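Local structure of chitin oligosaccahride binding protein NagB1 (Paenibacillus sp. FPU-7, 7EHP) at residues D135-W140 with M144-K149; E22-R27 with V301-I306. The protein binds chitin oligosaccharides, N,N'-diacetylchitobiose and the trisaccharide, probably as the extracellular solute-binding component of a bacterial sugar uptake system. One frame throughout, in Å; residues are numbered along the deposited sequence. Where two conformers were deposited one is given.

Contact 1. Residues D135-W140 with M144-K149; sequences DVPRRW and MDVAAK
The backbone O of Asp135 rests against the methyl CG2 of Val146, 4.0 Å away, where the loop lies along helix 140-152. Two residues on, the ring carbon CB of Pro137 comes to the same methyl at 4.1 Å, and Phe129 of helix 126-132 touches both Pro137 and Val146, closing a small apolar patch beneath the loop. With CG1 of Val146 anti to the backbone N (chi1 166°), CG2 falls anti to the carbonyl carbon, on the side of the loop. The chain then turns into the helix through Arg139 at the N-cap position, whose N is hydrogen-bonded by Asp142 OD2. Trp140 opens the first turn: its O accepts the N-H of Met144 at 3.0 Å, the i to i+4 bond of an alpha-helix. Its indole also receives the Met144 side chain, bent at chi2 and chi3, in a Met-aromatic contact. SD sits 3.1 Å above the ring plane, offset toward the rim, with NE1 3.5 Å and CE2 3.6 Å from it. Arg206 makes a cation-pi contact with the same indole, and Leu210 of helix 198-213 touches it too. Were Trp140 an alanine, the Met144 sulfur would probably lose its aromatic partner and Arg206 the ring that receives its charge. Apart from the single helical bond, then, the contact depends on dispersion and on a polarisable sulfur against an aromatic ring.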
# COMPACT_ATOMS: atom_id res chain seq x y z
N ASP A 135 -9.31 18.23 18.69
CA ASP A 135 -9.19 18.53 17.27
C ASP A 135 -8.27 17.52 16.60
O ASP A 135 -7.66 16.67 17.25
CB ASP A 135 -8.63 19.94 17.04
CG ASP A 135 -9.43 21.02 17.71
OD1 ASP A 135 -10.64 20.81 17.97
OD2 ASP A 135 -8.85 22.10 17.96
N VAL A 136 -8.15 17.64 15.28
CA VAL A 136 -7.20 16.82 14.53
C VAL A 136 -5.79 17.15 14.98
O VAL A 136 -5.42 18.35 15.01
CB VAL A 136 -7.38 17.03 13.01
CG1 VAL A 136 -6.17 16.52 12.23
CG2 VAL A 136 -8.65 16.35 12.55
N PRO A 137 -4.95 16.17 15.33
CA PRO A 137 -3.61 16.48 15.85
C PRO A 137 -2.66 16.76 14.70
O PRO A 137 -2.52 15.96 13.78
CB PRO A 137 -3.22 15.20 16.60
CG PRO A 137 -3.89 14.11 15.75
CD PRO A 137 -5.24 14.72 15.41
N ARG A 138 -2.01 17.92 14.75
CA ARG A 138 -1.10 18.30 13.68
C ARG A 138 0.37 18.10 14.03
O ARG A 138 1.21 18.13 13.14
CB ARG A 138 -1.33 19.75 13.25
CG ARG A 138 -2.28 19.86 12.07
CD ARG A 138 -2.08 18.72 11.04
NE ARG A 138 -1.19 19.07 9.93
CZ ARG A 138 0.14 18.94 9.94
NH1 ARG A 138 0.75 18.43 10.98
NH2 ARG A 138 0.85 19.30 8.88
N ARG A 139 0.70 17.88 15.30
CA ARG A 139 2.09 17.64 15.66
C ARG A 139 2.11 16.54 16.71
O ARG A 139 1.07 16.13 17.22
CB ARG A 139 2.77 18.91 16.15
CG ARG A 139 2.97 19.95 15.06
CD ARG A 139 4.01 20.97 15.45
NE ARG A 139 3.63 21.66 16.67
CZ ARG A 139 4.48 22.21 17.53
NH1 ARG A 139 5.79 22.17 17.31
NH2 ARG A 139 4.02 22.79 18.62
N TRP A 140 3.32 16.06 17.05
CA TRP A 140 3.46 14.90 17.94
C TRP A 140 2.78 15.14 19.28
O TRP A 140 2.03 14.27 19.77
CB TRP A 140 4.94 14.56 18.14
CG TRP A 140 5.15 13.33 19.00
CD1 TRP A 140 5.43 13.30 20.34
CD2 TRP A 140 5.08 11.97 18.57
NE1 TRP A 140 5.54 12.00 20.76
CE2 TRP A 140 5.33 11.16 19.69
CE3 TRP A 140 4.83 11.35 17.33
CZ2 TRP A 140 5.35 9.77 19.63
CZ3 TRP A 140 4.85 9.97 17.27
CH2 TRP A 140 5.12 9.20 18.41
N MET A 144 -0.12 12.79 21.19
CA MET A 144 -0.01 12.18 22.51
C MET A 144 -1.23 12.51 23.37
O MET A 144 -1.78 11.65 24.06
CB MET A 144 1.26 12.69 23.18
CG MET A 144 2.58 12.21 22.55
SD MET A 144 2.65 10.48 22.05
CE MET A 144 2.92 9.79 23.64
N ASP A 145 -1.69 13.77 23.31
CA ASP A 145 -2.88 14.18 24.04
C ASP A 145 -4.13 13.44 23.55
O ASP A 145 -4.92 12.92 24.35
CB ASP A 145 -3.05 15.70 23.89
CG ASP A 145 -4.25 16.24 24.61
OD1 ASP A 145 -4.31 16.10 25.86
OD2 ASP A 145 -5.13 16.80 23.92
N VAL A 146 -4.30 13.36 22.23
CA VAL A 146 -5.44 12.66 21.64
C VAL A 146 -5.43 11.20 22.08
O VAL A 146 -6.45 10.66 22.54
CB VAL A 146 -5.42 12.79 20.11
CG1 VAL A 146 -6.38 11.79 19.45
CG2 VAL A 146 -5.74 14.21 19.70
N ALA A 147 -4.27 10.55 21.96
CA ALA A 147 -4.15 9.14 22.29
C ALA A 147 -4.40 8.88 23.78
O ALA A 147 -5.08 7.91 24.14
CB ALA A 147 -2.76 8.64 21.89
N ALA A 148 -3.84 9.74 24.64
CA ALA A 148 -4.05 9.61 26.09
C ALA A 148 -5.53 9.77 26.46
O ALA A 148 -6.05 9.01 27.29
CB ALA A 148 -3.20 10.64 26.83
N LYS A 149 -6.21 10.75 25.87
CA LYS A 149 -7.64 10.93 26.13
C LYS A 149 -8.46 9.79 25.56
O LYS A 149 -9.40 9.30 26.20
CB LYS A 149 -8.12 12.27 25.56
CG LYS A 149 -7.44 13.48 26.20
CD LYS A 149 -8.15 14.78 25.87
CE LYS A 149 -7.56 15.92 26.70
NZ LYS A 149 -7.60 17.21 25.98

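Contact 2. Residues E22-R27 with V301-I306; sequences EDIAQR and VEFIKI
Ile306 and Ile24 meet through their branches: CG2 of Ile306 lies 3.6 Å from CG1 of Ile24 and 4.0 Å from its CG2, so one methyl is set against both arms of the opposing side chain. The two side chains slide past each other in opposite directions, and their CA atoms, 6.4 Å apart, are the nearest CA pair of the two segments. A chi1 of -69° in Ile24 and -60° in Ile306 sets CG1 beside the backbone N and leaves CG2 anti to it, which brings these methyls into the interface. Ile24 reaches further with its CG2, which meets CD1 of Phe303 at 3.7 Å, obliquely to the ring. The rings of Tyr286 and Phe303 meet edge-to-face, and Met28 of helix 15-31 touches both Phe303 and Ile306, extending the apolar seam along the helix. Helices 15-31 and 294-307 pack against each other within one lobe of what is, by family, a periplasmic-binding-protein fold, although some 270 residues separate them in sequence. The axes of the two short segments approach to 9.6 Å at 130° between their N-to-C directions, between perpendicular and antiparallel. The partly exposed Arg27 contributes its aliphatic root: CB lies 3.8 Å from CD1 of Ile306, the tip of the longer isoleucine branch. Its charged end has a different job, since NH2 forms a salt bridge with OE2 of Glu311, at the start of the next helix. One turn earlier on helix 15-31, Asp23 OD2 pairs with Arg315 of that same next helix.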
# COMPACT_ATOMS: atom_id res chain seq x y z
N GLU A 22 -14.36 -9.60 -12.41
CA GLU A 22 -15.18 -10.56 -13.14
C GLU A 22 -15.89 -9.91 -14.32
O GLU A 22 -16.08 -10.55 -15.36
CB GLU A 22 -16.19 -11.20 -12.19
CG GLU A 22 -15.55 -12.10 -11.13
CD GLU A 22 -16.48 -12.44 -9.99
OE1 GLU A 22 -17.68 -12.08 -10.06
OE2 GLU A 22 -16.01 -13.10 -9.02
N ASP A 23 -16.34 -8.66 -14.16
CA ASP A 23 -16.92 -7.94 -15.29
C ASP A 23 -15.89 -7.75 -16.39
O ASP A 23 -16.16 -7.99 -17.57
CB ASP A 23 -17.48 -6.58 -14.85
CG ASP A 23 -18.73 -6.71 -14.00
OD1 ASP A 23 -19.20 -7.85 -13.81
OD2 ASP A 23 -19.24 -5.67 -13.52
N ILE A 24 -14.68 -7.32 -16.00
CA ILE A 24 -13.60 -7.16 -16.98
C ILE A 24 -13.32 -8.50 -17.68
O ILE A 24 -13.12 -8.54 -18.90
CB ILE A 24 -12.34 -6.58 -16.29
CG1 ILE A 24 -12.59 -5.11 -15.88
CG2 ILE A 24 -11.14 -6.66 -17.23
CD1 ILE A 24 -11.49 -4.49 -14.98
N ALA A 25 -13.38 -9.61 -16.93
CA ALA A 25 -13.06 -10.91 -17.52
C ALA A 25 -14.09 -11.33 -18.58
O ALA A 25 -13.70 -11.65 -19.70
CB ALA A 25 -12.92 -11.95 -16.40
N GLN A 26 -15.42 -11.33 -18.28
CA GLN A 26 -16.38 -11.44 -19.40
C GLN A 26 -16.14 -10.48 -20.55
O GLN A 26 -16.30 -10.91 -21.70
CB GLN A 26 -17.86 -11.30 -19.07
CG GLN A 26 -18.39 -10.17 -18.13
CD GLN A 26 -19.86 -10.05 -18.51
OE1 GLN A 26 -20.16 -10.31 -19.76
NE2 GLN A 26 -20.84 -9.88 -17.56
N ARG A 27 -15.83 -9.20 -20.31
CA ARG A 27 -15.73 -8.32 -21.47
C ARG A 27 -14.55 -8.73 -22.34
O ARG A 27 -14.64 -8.68 -23.57
CB ARG A 27 -15.64 -6.90 -20.99
CG ARG A 27 -16.95 -6.32 -20.58
CD ARG A 27 -16.79 -4.83 -20.55
NE ARG A 27 -17.54 -4.23 -19.46
CZ ARG A 27 -17.61 -2.92 -19.27
NH1 ARG A 27 -16.97 -2.08 -20.09
NH2 ARG A 27 -18.33 -2.45 -18.24
N VAL A 301 -4.21 -7.17 -24.08
CA VAL A 301 -4.55 -5.86 -24.64
C VAL A 301 -5.97 -5.48 -24.26
O VAL A 301 -6.25 -4.33 -23.87
CB VAL A 301 -4.38 -5.86 -26.17
CG1 VAL A 301 -5.02 -4.61 -26.76
CG2 VAL A 301 -2.92 -5.95 -26.55
N GLU A 302 -6.91 -6.42 -24.39
CA GLU A 302 -8.28 -6.17 -23.97
C GLU A 302 -8.34 -5.85 -22.48
O GLU A 302 -9.06 -4.93 -22.06
CB GLU A 302 -9.16 -7.39 -24.27
CG GLU A 302 -9.57 -7.52 -25.72
CD GLU A 302 -10.13 -6.23 -26.30
OE1 GLU A 302 -11.08 -5.67 -25.70
OE2 GLU A 302 -9.64 -5.79 -27.37
N PHE A 303 -7.61 -6.59 -21.66
CA PHE A 303 -7.60 -6.29 -20.23
C PHE A 303 -7.15 -4.85 -19.99
O PHE A 303 -7.78 -4.10 -19.24
CB PHE A 303 -6.69 -7.26 -19.48
CG PHE A 303 -6.55 -6.92 -18.01
CD1 PHE A 303 -7.50 -7.36 -17.10
CD2 PHE A 303 -5.50 -6.10 -17.56
CE1 PHE A 303 -7.39 -7.04 -15.74
CE2 PHE A 303 -5.39 -5.75 -16.20
CZ PHE A 303 -6.34 -6.24 -15.30
N ILE A 304 -6.06 -4.46 -20.64
CA ILE A 304 -5.56 -3.09 -20.49
C ILE A 304 -6.61 -2.09 -20.93
O ILE A 304 -6.88 -1.09 -20.24
CB ILE A 304 -4.25 -2.93 -21.27
CG1 ILE A 304 -3.15 -3.74 -20.60
CG2 ILE A 304 -3.86 -1.46 -21.35
CD1 ILE A 304 -1.86 -3.78 -21.38
N LYS A 305 -7.25 -2.34 -22.08
CA LYS A 305 -8.21 -1.39 -22.61
C LYS A 305 -9.40 -1.22 -21.67
O LYS A 305 -9.93 -0.11 -21.51
CB LYS A 305 -8.68 -1.84 -24.00
CG LYS A 305 -9.48 -0.77 -24.72
CD LYS A 305 -9.66 -1.11 -26.18
CE LYS A 305 -10.81 -0.29 -26.75
NZ LYS A 305 -11.21 -0.74 -28.11
N ILE A 306 -9.82 -2.30 -21.01
CA ILE A 306 -10.99 -2.21 -20.14
C ILE A 306 -10.59 -1.69 -18.75
O ILE A 306 -11.18 -0.73 -18.24
CB ILE A 306 -11.69 -3.58 -20.07
CG1 ILE A 306 -12.15 -4.00 -21.47
CG2 ILE A 306 -12.88 -3.54 -19.13
CD1 ILE A 306 -12.17 -5.51 -21.71

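Contacts 1 and 2 lie on opposite sides of the chain's centre, their own centres 45 Å apart and their nearest atoms about 35 Å, so neither touches the other. In sequence, 135-140 and 144-149 are nested within the long loop that 22-27 and 301-306 close. Contact 1 is local, joining a loop to the helix that follows it, whereas contact 2 brings together distant parts of the chain. The bound N-acetylglucosamine units occupy the middle of the molecule, between these outlying regions. In contact 2 the side chain of Phe303 is about 10 Å from a bound N-acetylglucosamine, too far to touch it.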